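Local coordinates for protein Agap007691-pb (Anopheles gambiae, PDB 5C98) that is of unknown precise function but, as a serpin, probably inhibits serine endopeptidases, at residues S271-V283 against S344-F356. Sequence-based numbering, arbitrary orientation. Where two conformers were deposited one is given.
Sequences SCWTDLKLPKFFV and SEFEFHANRPFMF
Asp-275 and Lys-277 meet Glu-347, Phe-348 and His-349 in a parallel strand pair of the serpin fold, where the short strand 346-349, following the unmodelled residues 335-343 that probably belong to the reactive-centre loop as in other serpins, lies along strand 270-287. Its backbone ladder illustrates how a parallel pair is stitched by alternate residues of each strand, Asp-275, Lys-277 and Phe-348 each reaching two residues of the partner. Asp-275 N donates to Phe-346 O and Asp-275 O accepts from Phe-348 N (2.9 Å, nearly straight at 179°); Lys-277 repeats the pattern, its N bonding Phe-348 O and its O receiving Ala-350 N. Ala-350 then centres an inverse gamma turn, which leads the chain away. At the other end, Trp-273 O takes Glu-345 N at 2.7 Å, and a water links Trp-273 N to Glu-345 OE1.

Apolar contacts occupy the opposite face from Asp-275 and His-349. Thr-274 CG2 lies 3.9 Å from Phe-348 CB, while Val-227 and Val-241 touch Phe-348 from strands 224-230 and 237-244. Beyond the ladder, the edge of Phe-354 meets the face of Phe-281 in a T-shaped stack, planes at 76°, and Pro-279 CG reaches the Phe-354 edge.

Polar side chains form the third group. Lys-277, its CG anti to the carbonyl carbon (chi1 -67°), lays its aliphatic chain over the His-349 ring, CD standing 3.7 Å above the ring centre in a CH-pi contact, before NZ pairs with Glu-193. His-209 binds Asp-275 OD2, helping to fix the carboxylate, whose OD1 uses its anti lone pair to accept His-349 NE2 at 2.5 Å, close to the imidazole plane.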
ATOM      1  N   SER A 271      20.249 -16.664  -7.090  1.00 28.35           N
ATOM      2  CA  SER A 271      21.124 -15.511  -7.233  1.00 31.87           C
ATOM      3  C   SER A 271      21.999 -15.681  -8.464  1.00 33.06           C
ATOM      4  O   SER A 271      22.529 -16.763  -8.725  1.00 34.61           O
ATOM      5  CB  SER A 271      22.013 -15.358  -5.997  1.00 36.30           C
ATOM      6  OG  SER A 271      21.285 -14.835  -4.901  1.00 36.74           O
ATOM      7  N   CYS A 272      22.158 -14.595  -9.216  1.00 29.67           N
ATOM      8  CA  CYS A 272      22.796 -14.674 -10.514  1.00 32.55           C
ATOM      9  C   CYS A 272      23.296 -13.288 -10.887  1.00 25.24           C
ATOM     10  O   CYS A 272      22.612 -12.298 -10.648  1.00 28.16           O
ATOM     11  CB  CYS A 272      21.751 -15.168 -11.515  1.00 38.46           C
ATOM     12  SG  CYS A 272      22.319 -15.241 -13.171  1.00 39.92           S
ATOM     13  N   TRP A 273      24.501 -13.217 -11.448  1.00 31.72           N
ATOM     14  CA  TRP A 273      25.009 -11.933 -11.908  1.00 37.81           C
ATOM     15  C   TRP A 273      24.126 -11.441 -13.049  1.00 23.82           C
ATOM     16  O   TRP A 273      23.983 -12.127 -14.069  1.00 29.24           O
ATOM     17  CB  TRP A 273      26.467 -12.055 -12.338  1.00 40.25           C
ATOM     18  CG  TRP A 273      27.406 -12.009 -11.160  1.00 45.98           C
ATOM     19  CD1 TRP A 273      28.197 -13.022 -10.692  1.00 52.22           C
ATOM     20  CD2 TRP A 273      27.628 -10.893 -10.289  1.00 39.30           C
ATOM     21  NE1 TRP A 273      28.902 -12.600  -9.593  1.00 50.92           N
ATOM     22  CE2 TRP A 273      28.573 -11.298  -9.323  1.00 54.43           C
ATOM     23  CE3 TRP A 273      27.126  -9.589 -10.237  1.00 52.16           C
ATOM     24  CZ2 TRP A 273      29.027 -10.444  -8.319  1.00 56.69           C
ATOM     25  CZ3 TRP A 273      27.574  -8.742  -9.238  1.00 45.47           C
ATOM     26  CH2 TRP A 273      28.515  -9.174  -8.291  1.00 60.53           C
ATOM     27  N   THR A 274      23.501 -10.278 -12.849  1.00 22.60           N
ATOM     28  CA  THR A 274      22.448  -9.795 -13.738  1.00 22.26           C
ATOM     29  C   THR A 274      22.771  -8.397 -14.217  1.00 23.64           C
ATOM     30  O   THR A 274      23.107  -7.523 -13.415  1.00 25.28           O
ATOM     31  CB  THR A 274      21.120  -9.753 -12.984  1.00 25.49           C
ATOM     32  OG1 THR A 274      20.775 -11.075 -12.567  1.00 24.08           O
ATOM     33  CG2 THR A 274      19.978  -9.176 -13.858  1.00 22.90           C
ATOM     34  N   ASP A 275      22.644  -8.179 -15.523  1.00 20.26           N
ATOM     35  CA  ASP A 275      22.740  -6.839 -16.078  1.00 19.78           C
ATOM     36  C   ASP A 275      21.372  -6.200 -15.925  1.00 19.20           C
ATOM     37  O   ASP A 275      20.409  -6.585 -16.600  1.00 19.46           O
ATOM     38  CB  ASP A 275      23.173  -6.860 -17.538  1.00 24.09           C
ATOM     39  CG  ASP A 275      23.531  -5.489 -18.022  1.00 28.48           C
ATOM     40  OD1 ASP A 275      22.629  -4.774 -18.468  1.00 27.69           O
ATOM     41  OD2 ASP A 275      24.713  -5.098 -17.887  1.00 40.19           O
ATOM     42  N   LEU A 276      21.289  -5.265 -14.986  1.00 18.56           N
ATOM     43  CA  LEU A 276      20.029  -4.716 -14.518  0.50 17.49           C
ATOM     44  C   LEU A 276      19.894  -3.271 -14.972  1.00 18.53           C
ATOM     45  O   LEU A 276      20.801  -2.462 -14.759  1.00 20.68           O
ATOM     46  CB  LEU A 276      20.003  -4.801 -12.988  0.50 19.70           C
ATOM     47  CG  LEU A 276      18.786  -4.305 -12.214  0.50 20.40           C
ATOM     48  CD1 LEU A 276      17.567  -5.091 -12.575  0.50 16.15           C
ATOM     49  CD2 LEU A 276      19.061  -4.413 -10.736  0.50 16.64           C
ATOM     50  N   LYS A 277      18.750  -2.948 -15.569  1.00 15.40           N
ATOM     51  CA  LYS A 277      18.380  -1.589 -15.905  1.00 17.07           C
ATOM     52  C   LYS A 277      16.983  -1.333 -15.382  1.00 17.48           C
ATOM     53  O   LYS A 277      16.103  -2.174 -15.531  1.00 18.28           O
ATOM     54  CB  LYS A 277      18.437  -1.322 -17.394  1.00 18.69           C
ATOM     55  CG  LYS A 277      19.848  -1.362 -17.929  1.00 21.85           C
ATOM     56  CD  LYS A 277      19.849  -0.963 -19.372  1.00 24.57           C
ATOM     57  CE  LYS A 277      21.227  -0.609 -19.873  1.00 35.52           C
ATOM     58  NZ  LYS A 277      21.135   0.050 -21.206  1.00 37.42           N
ATOM     59  N   LEU A 278      16.801  -0.166 -14.751  1.00 17.61           N
ATOM     60  CA  LEU A 278      15.539   0.172 -14.086  1.00 22.25           C
ATOM     61  C   LEU A 278      15.434   1.689 -14.137  1.00 20.41           C
ATOM     62  O   LEU A 278      16.426   2.363 -13.853  1.00 20.68           O
ATOM     63  CB  LEU A 278      15.613  -0.280 -12.617  1.00 25.33           C
ATOM     64  CG  LEU A 278      14.404  -0.194 -11.694  1.00 24.58           C
ATOM     65  CD1 LEU A 278      13.395  -1.281 -12.026  1.00 22.73           C
ATOM     66  CD2 LEU A 278      14.822  -0.333 -10.234  1.00 28.90           C
ATOM     67  N   PRO A 279      14.284   2.272 -14.467  1.00 18.19           N
ATOM     68  CA  PRO A 279      14.167   3.728 -14.311  1.00 17.66           C
ATOM     69  C   PRO A 279      14.388   4.153 -12.866  1.00 20.56           C
ATOM     70  O   PRO A 279      14.041   3.435 -11.925  1.00 18.70           O
ATOM     71  CB  PRO A 279      12.735   4.030 -14.770  1.00 20.29           C
ATOM     72  CG  PRO A 279      12.016   2.753 -14.636  1.00 24.84           C
ATOM     73  CD  PRO A 279      13.007   1.664 -14.875  1.00 21.42           C
ATOM     74  N   LYS A 280      14.998   5.331 -12.694  1.00 19.19           N
ATOM     75  CA  LYS A 280      15.060   5.970 -11.381  1.00 19.51           C
ATOM     76  C   LYS A 280      13.674   6.547 -11.143  1.00 22.24           C
ATOM     77  O   LYS A 280      13.352   7.624 -11.637  1.00 32.27           O
ATOM     78  CB  LYS A 280      16.133   7.055 -11.373  1.00 22.38           C
ATOM     79  CG  LYS A 280      16.411   7.619 -10.011  1.00 26.07           C
ATOM     80  CD  LYS A 280      17.412   8.762 -10.080  1.00 35.27           C
ATOM     81  CE  LYS A 280      17.438   9.537  -8.775  1.00 48.47           C
ATOM     82  NZ  LYS A 280      18.449   9.011  -7.823  1.00 57.22           N
ATOM     83  N   PHE A 281      12.825   5.832 -10.404  1.00 21.62           N
ATOM     84  CA  PHE A 281      11.411   6.152 -10.375  1.00 21.83           C
ATOM     85  C   PHE A 281      10.926   6.287  -8.945  1.00 21.15           C
ATOM     86  O   PHE A 281      11.565   5.844  -7.984  1.00 18.90           O
ATOM     87  CB  PHE A 281      10.526   5.097 -11.118  1.00 21.19           C
ATOM     88  CG  PHE A 281      10.279   3.823 -10.348  1.00 17.13           C
ATOM     89  CD1 PHE A 281      11.205   2.789 -10.317  1.00 19.14           C
ATOM     90  CD2 PHE A 281       9.095   3.642  -9.643  1.00 19.70           C
ATOM     91  CE1 PHE A 281      10.987   1.632  -9.613  1.00 19.38           C
ATOM     92  CE2 PHE A 281       8.859   2.454  -8.927  1.00 19.09           C
ATOM     93  CZ  PHE A 281       9.803   1.461  -8.897  1.00 18.39           C
ATOM     94  N   PHE A 282       9.771   6.918  -8.833  1.00 19.75           N
ATOM     95  CA  PHE A 282       9.005   6.869  -7.605  1.00 18.11           C
ATOM     96  C   PHE A 282       7.546   6.703  -7.988  1.00 20.41           C
ATOM     97  O   PHE A 282       7.143   6.947  -9.132  1.00 19.92           O
ATOM     98  CB  PHE A 282       9.198   8.128  -6.773  1.00 19.46           C
ATOM     99  CG  PHE A 282       8.478   9.311  -7.321  1.00 22.00           C
ATOM    100  CD1 PHE A 282       9.016  10.050  -8.349  1.00 24.09           C
ATOM    101  CD2 PHE A 282       7.241   9.670  -6.799  1.00 23.99           C
ATOM    102  CE1 PHE A 282       8.343  11.146  -8.847  1.00 27.65           C
ATOM    103  CE2 PHE A 282       6.554  10.745  -7.297  1.00 25.75           C
ATOM    104  CZ  PHE A 282       7.113  11.492  -8.331  1.00 27.83           C
ATOM    105  N   VAL A 283       6.765   6.273  -7.000  1.00 17.28           N
ATOM    106  CA  VAL A 283       5.314   6.253  -7.095  1.00 16.67           C
ATOM    107  C   VAL A 283       4.810   6.855  -5.801  1.00 19.22           C
ATOM    108  O   VAL A 283       5.231   6.443  -4.720  1.00 20.30           O
ATOM    109  CB  VAL A 283       4.750   4.834  -7.311  1.00 16.32           C
ATOM    110  CG1 VAL A 283       3.225   4.818  -7.282  1.00 23.69           C
ATOM    111  CG2 VAL A 283       5.211   4.295  -8.641  1.00 20.85           C
ATOM    112  N   SER A 344      28.139 -11.377 -16.272  1.00 50.20           N
ATOM    113  CA  SER A 344      26.694 -11.421 -16.054  1.00 47.90           C
ATOM    114  C   SER A 344      26.044 -12.531 -16.882  1.00 38.70           C
ATOM    115  O   SER A 344      26.420 -12.768 -18.027  1.00 48.08           O
ATOM    116  CB  SER A 344      26.047 -10.071 -16.386  1.00 47.14           C
ATOM    117  OG  SER A 344      25.221 -10.174 -17.530  1.00 54.23           O
ATOM    118  N   GLU A 345      25.058 -13.201 -16.282  1.00 33.74           N
ATOM    119  CA  GLU A 345      24.417 -14.377 -16.865  1.00 28.22           C
ATOM    120  C   GLU A 345      22.908 -14.219 -17.036  1.00 33.22           C
ATOM    121  O   GLU A 345      22.220 -15.196 -17.361  1.00 35.70           O
ATOM    122  CB  GLU A 345      24.688 -15.589 -15.982  1.00 30.96           C
ATOM    123  CG  GLU A 345      26.156 -15.874 -15.782  1.00 34.89           C
ATOM    124  CD  GLU A 345      26.400 -17.187 -15.072  1.00 49.38           C
ATOM    125  OE1 GLU A 345      25.764 -17.417 -14.023  1.00 50.11           O
ATOM    126  OE2 GLU A 345      27.222 -17.988 -15.570  1.00 47.12           O
ATOM    127  N   PHE A 346      22.372 -13.022 -16.817  1.00 25.56           N
ATOM    128  CA  PHE A 346      20.948 -12.763 -16.946  1.00 23.43           C
ATOM    129  C   PHE A 346      20.841 -11.288 -17.291  1.00 27.51           C
ATOM    130  O   PHE A 346      21.649 -10.488 -16.819  1.00 24.89           O
ATOM    131  CB  PHE A 346      20.216 -13.092 -15.634  1.00 24.48           C
ATOM    132  CG  PHE A 346      18.716 -13.024 -15.729  1.00 22.06           C
ATOM    133  CD1 PHE A 346      18.028 -13.819 -16.624  1.00 28.51           C
ATOM    134  CD2 PHE A 346      17.991 -12.192 -14.888  1.00 24.17           C
ATOM    135  CE1 PHE A 346      16.657 -13.767 -16.709  1.00 29.27           C
ATOM    136  CE2 PHE A 346      16.606 -12.140 -14.965  1.00 23.62           C
ATOM    137  CZ  PHE A 346      15.945 -12.931 -15.877  1.00 24.64           C
ATOM    138  N   GLU A 347      19.908 -10.941 -18.172  1.00 21.59           N
ATOM    139  CA  GLU A 347      19.591  -9.553 -18.454  1.00 20.59           C
ATOM    140  C   GLU A 347      18.202  -9.269 -17.928  1.00 18.44           C
ATOM    141  O   GLU A 347      17.266 -10.055 -18.143  1.00 20.39           O
ATOM    142  CB  GLU A 347      19.696  -9.202 -19.948  1.00 25.15           C
ATOM    143  CG  GLU A 347      21.150  -8.964 -20.392  1.00 30.67           C
ATOM    144  CD  GLU A 347      21.316  -8.364 -21.791  1.00 42.74           C
ATOM    145  OE1 GLU A 347      22.445  -8.455 -22.317  1.00 52.22           O
ATOM    146  OE2 GLU A 347      20.356  -7.790 -22.353  1.00 30.74           O
ATOM    147  N   PHE A 348      18.074  -8.147 -17.233  1.00 15.10           N
ATOM    148  CA  PHE A 348      16.766  -7.672 -16.774  1.00 14.32           C
ATOM    149  C   PHE A 348      16.733  -6.176 -17.031  1.00 17.55           C
ATOM    150  O   PHE A 348      17.179  -5.386 -16.210  1.00 16.45           O
ATOM    151  CB  PHE A 348      16.561  -7.993 -15.298  1.00 16.12           C
ATOM    152  CG  PHE A 348      15.176  -7.698 -14.793  1.00 14.49           C
ATOM    153  CD1 PHE A 348      14.838  -6.459 -14.284  1.00 17.14           C
ATOM    154  CD2 PHE A 348      14.226  -8.708 -14.781  1.00 15.05           C
ATOM    155  CE1 PHE A 348      13.584  -6.240 -13.781  1.00 16.71           C
ATOM    156  CE2 PHE A 348      12.977  -8.481 -14.299  1.00 15.53           C
ATOM    157  CZ  PHE A 348      12.652  -7.252 -13.787  1.00 16.30           C
ATOM    158  N   HIS A 349      16.198  -5.799 -18.174  1.00 15.59           N
ATOM    159  CA  HIS A 349      16.124  -4.408 -18.608  1.00 15.58           C
ATOM    160  C   HIS A 349      14.670  -3.977 -18.555  1.00 16.01           C
ATOM    161  O   HIS A 349      13.886  -4.259 -19.464  1.00 15.00           O
ATOM    162  CB  HIS A 349      16.739  -4.262 -19.991  1.00 14.37           C
ATOM    163  CG  HIS A 349      18.214  -4.452 -19.995  1.00 15.41           C
ATOM    164  ND1 HIS A 349      18.972  -4.384 -21.143  1.00 20.48           N
ATOM    165  CD2 HIS A 349      19.082  -4.732 -18.993  1.00 15.31           C
ATOM    166  CE1 HIS A 349      20.240  -4.584 -20.844  1.00 25.86           C
ATOM    167  NE2 HIS A 349      20.332  -4.801 -19.545  1.00 20.96           N
ATOM    168  N   ALA A 350      14.304  -3.322 -17.461  1.00 14.83           N
ATOM    169  CA  ALA A 350      12.917  -2.951 -17.205  1.00 15.25           C
ATOM    170  C   ALA A 350      12.646  -1.630 -17.916  1.00 16.71           C
ATOM    171  O   ALA A 350      12.708  -0.547 -17.332  1.00 17.61           O
ATOM    172  CB  ALA A 350      12.651  -2.875 -15.709  1.00 18.23           C
ATOM    173  N   ASN A 351      12.347  -1.733 -19.214  1.00 15.96           N
ATOM    174  CA  ASN A 351      12.126  -0.599 -20.105  1.00 16.07           C
ATOM    175  C   ASN A 351      10.713  -0.587 -20.640  1.00 17.04           C
ATOM    176  O   ASN A 351      10.441   0.031 -21.671  1.00 16.55           O
ATOM    177  CB  ASN A 351      13.131  -0.623 -21.253  1.00 18.97           C
ATOM    178  CG  ASN A 351      13.159  -1.953 -21.969  1.00 20.06           C
ATOM    179  OD1 ASN A 351      12.196  -2.729 -21.921  1.00 19.74           O
ATOM    180  ND2 ASN A 351      14.287  -2.244 -22.616  1.00 29.45           N
ATOM    181  N   ARG A 352       9.821  -1.287 -19.961  1.00 16.55           N
ATOM    182  CA  ARG A 352       8.406  -1.335 -20.273  1.00 16.65           C
ATOM    183  C   ARG A 352       7.669  -1.538 -18.968  1.00 15.28           C
ATOM    184  O   ARG A 352       8.295  -1.861 -17.948  1.00 15.11           O
ATOM    185  CB  ARG A 352       8.074  -2.456 -21.261  1.00 21.35           C
ATOM    186  CG  ARG A 352       8.693  -3.739 -20.993  1.00 25.57           C
ATOM    187  CD  ARG A 352       8.580  -4.630 -22.254  1.00 35.32           C
ATOM    188  NE  ARG A 352       8.915  -6.005 -21.926  1.00 28.43           N
ATOM    189  CZ  ARG A 352      10.158  -6.456 -21.804  1.00 20.19           C
ATOM    190  NH1 ARG A 352      11.198  -5.651 -22.044  1.00 33.57           N
ATOM    191  NH2 ARG A 352      10.384  -7.703 -21.486  1.00 27.18           N
ATOM    192  N   PRO A 353       6.366  -1.299 -18.939  1.00 13.69           N
ATOM    193  CA  PRO A 353       5.626  -1.304 -17.673  1.00 14.69           C
ATOM    194  C   PRO A 353       5.824  -2.572 -16.881  1.00 12.62           C
ATOM    195  O   PRO A 353       5.826  -3.684 -17.428  1.00 14.36           O
ATOM    196  CB  PRO A 353       4.171  -1.144 -18.114  1.00 12.59           C
ATOM    197  CG  PRO A 353       4.306  -0.312 -19.381  1.00 15.04           C
ATOM    198  CD  PRO A 353       5.523  -0.847 -20.064  1.00 15.09           C
ATOM    199  N   PHE A 354       5.952  -2.407 -15.569  1.00 13.39           N
ATOM    200  CA  PHE A 354       6.211  -3.530 -14.692  1.00 13.69           C
ATOM    201  C   PHE A 354       5.389  -3.392 -13.420  1.00 13.43           C
ATOM    202  O   PHE A 354       4.910  -2.304 -13.073  1.00 13.76           O
ATOM    203  CB  PHE A 354       7.713  -3.657 -14.373  1.00 13.44           C
ATOM    204  CG  PHE A 354       8.333  -2.435 -13.722  1.00 15.06           C
ATOM    205  CD1 PHE A 354       8.287  -2.235 -12.366  1.00 14.53           C
ATOM    206  CD2 PHE A 354       8.991  -1.502 -14.499  1.00 13.47           C
ATOM    207  CE1 PHE A 354       8.894  -1.088 -11.802  1.00 15.65           C
ATOM    208  CE2 PHE A 354       9.592  -0.367 -13.958  1.00 15.55           C
ATOM    209  CZ  PHE A 354       9.557  -0.171 -12.606  1.00 14.80           C
ATOM    210  N   MET A 355       5.223  -4.516 -12.742  1.00 12.30           N
ATOM    211  CA  MET A 355       4.585  -4.595 -11.439  1.00 11.49           C
ATOM    212  C   MET A 355       5.667  -4.808 -10.381  1.00 13.76           C
ATOM    213  O   MET A 355       6.700  -5.442 -10.638  1.00 14.47           O
ATOM    214  CB  MET A 355       3.592  -5.776 -11.413  1.00 15.10           C
ATOM    215  CG  MET A 355       2.947  -6.078 -10.070  1.00 16.01           C
ATOM    216  SD  MET A 355       1.771  -7.447 -10.340  1.00 17.26           S
ATOM    217  CE  MET A 355       1.142  -7.620  -8.673  1.00 21.87           C
ATOM    218  N   PHE A 356       5.427  -4.276  -9.182  1.00 13.75           N
ATOM    219  CA  PHE A 356       6.340  -4.489  -8.074  1.00 13.11           C
ATOM    220  C   PHE A 356       5.573  -4.913  -6.830  1.00 12.64           C
ATOM    221  O   PHE A 356       4.410  -4.558  -6.638  1.00 13.79           O
ATOM    222  CB  PHE A 356       7.201  -3.237  -7.798  1.00 13.34           C
ATOM    223  CG  PHE A 356       6.422  -2.021  -7.438  1.00 16.41           C
ATOM    224  CD1 PHE A 356       5.996  -1.801  -6.146  1.00 17.59           C
ATOM    225  CD2 PHE A 356       6.138  -1.071  -8.408  1.00 18.73           C
ATOM    226  CE1 PHE A 356       5.256  -0.644  -5.830  1.00 21.83           C
ATOM    227  CE2 PHE A 356       5.426   0.075  -8.096  1.00 21.10           C
ATOM    228  CZ  PHE A 356       4.981   0.286  -6.822  1.00 20.79           C
TER
HETATM  229  O   HOH W   1      26.022 -15.453 -11.860  1.00 34.01           O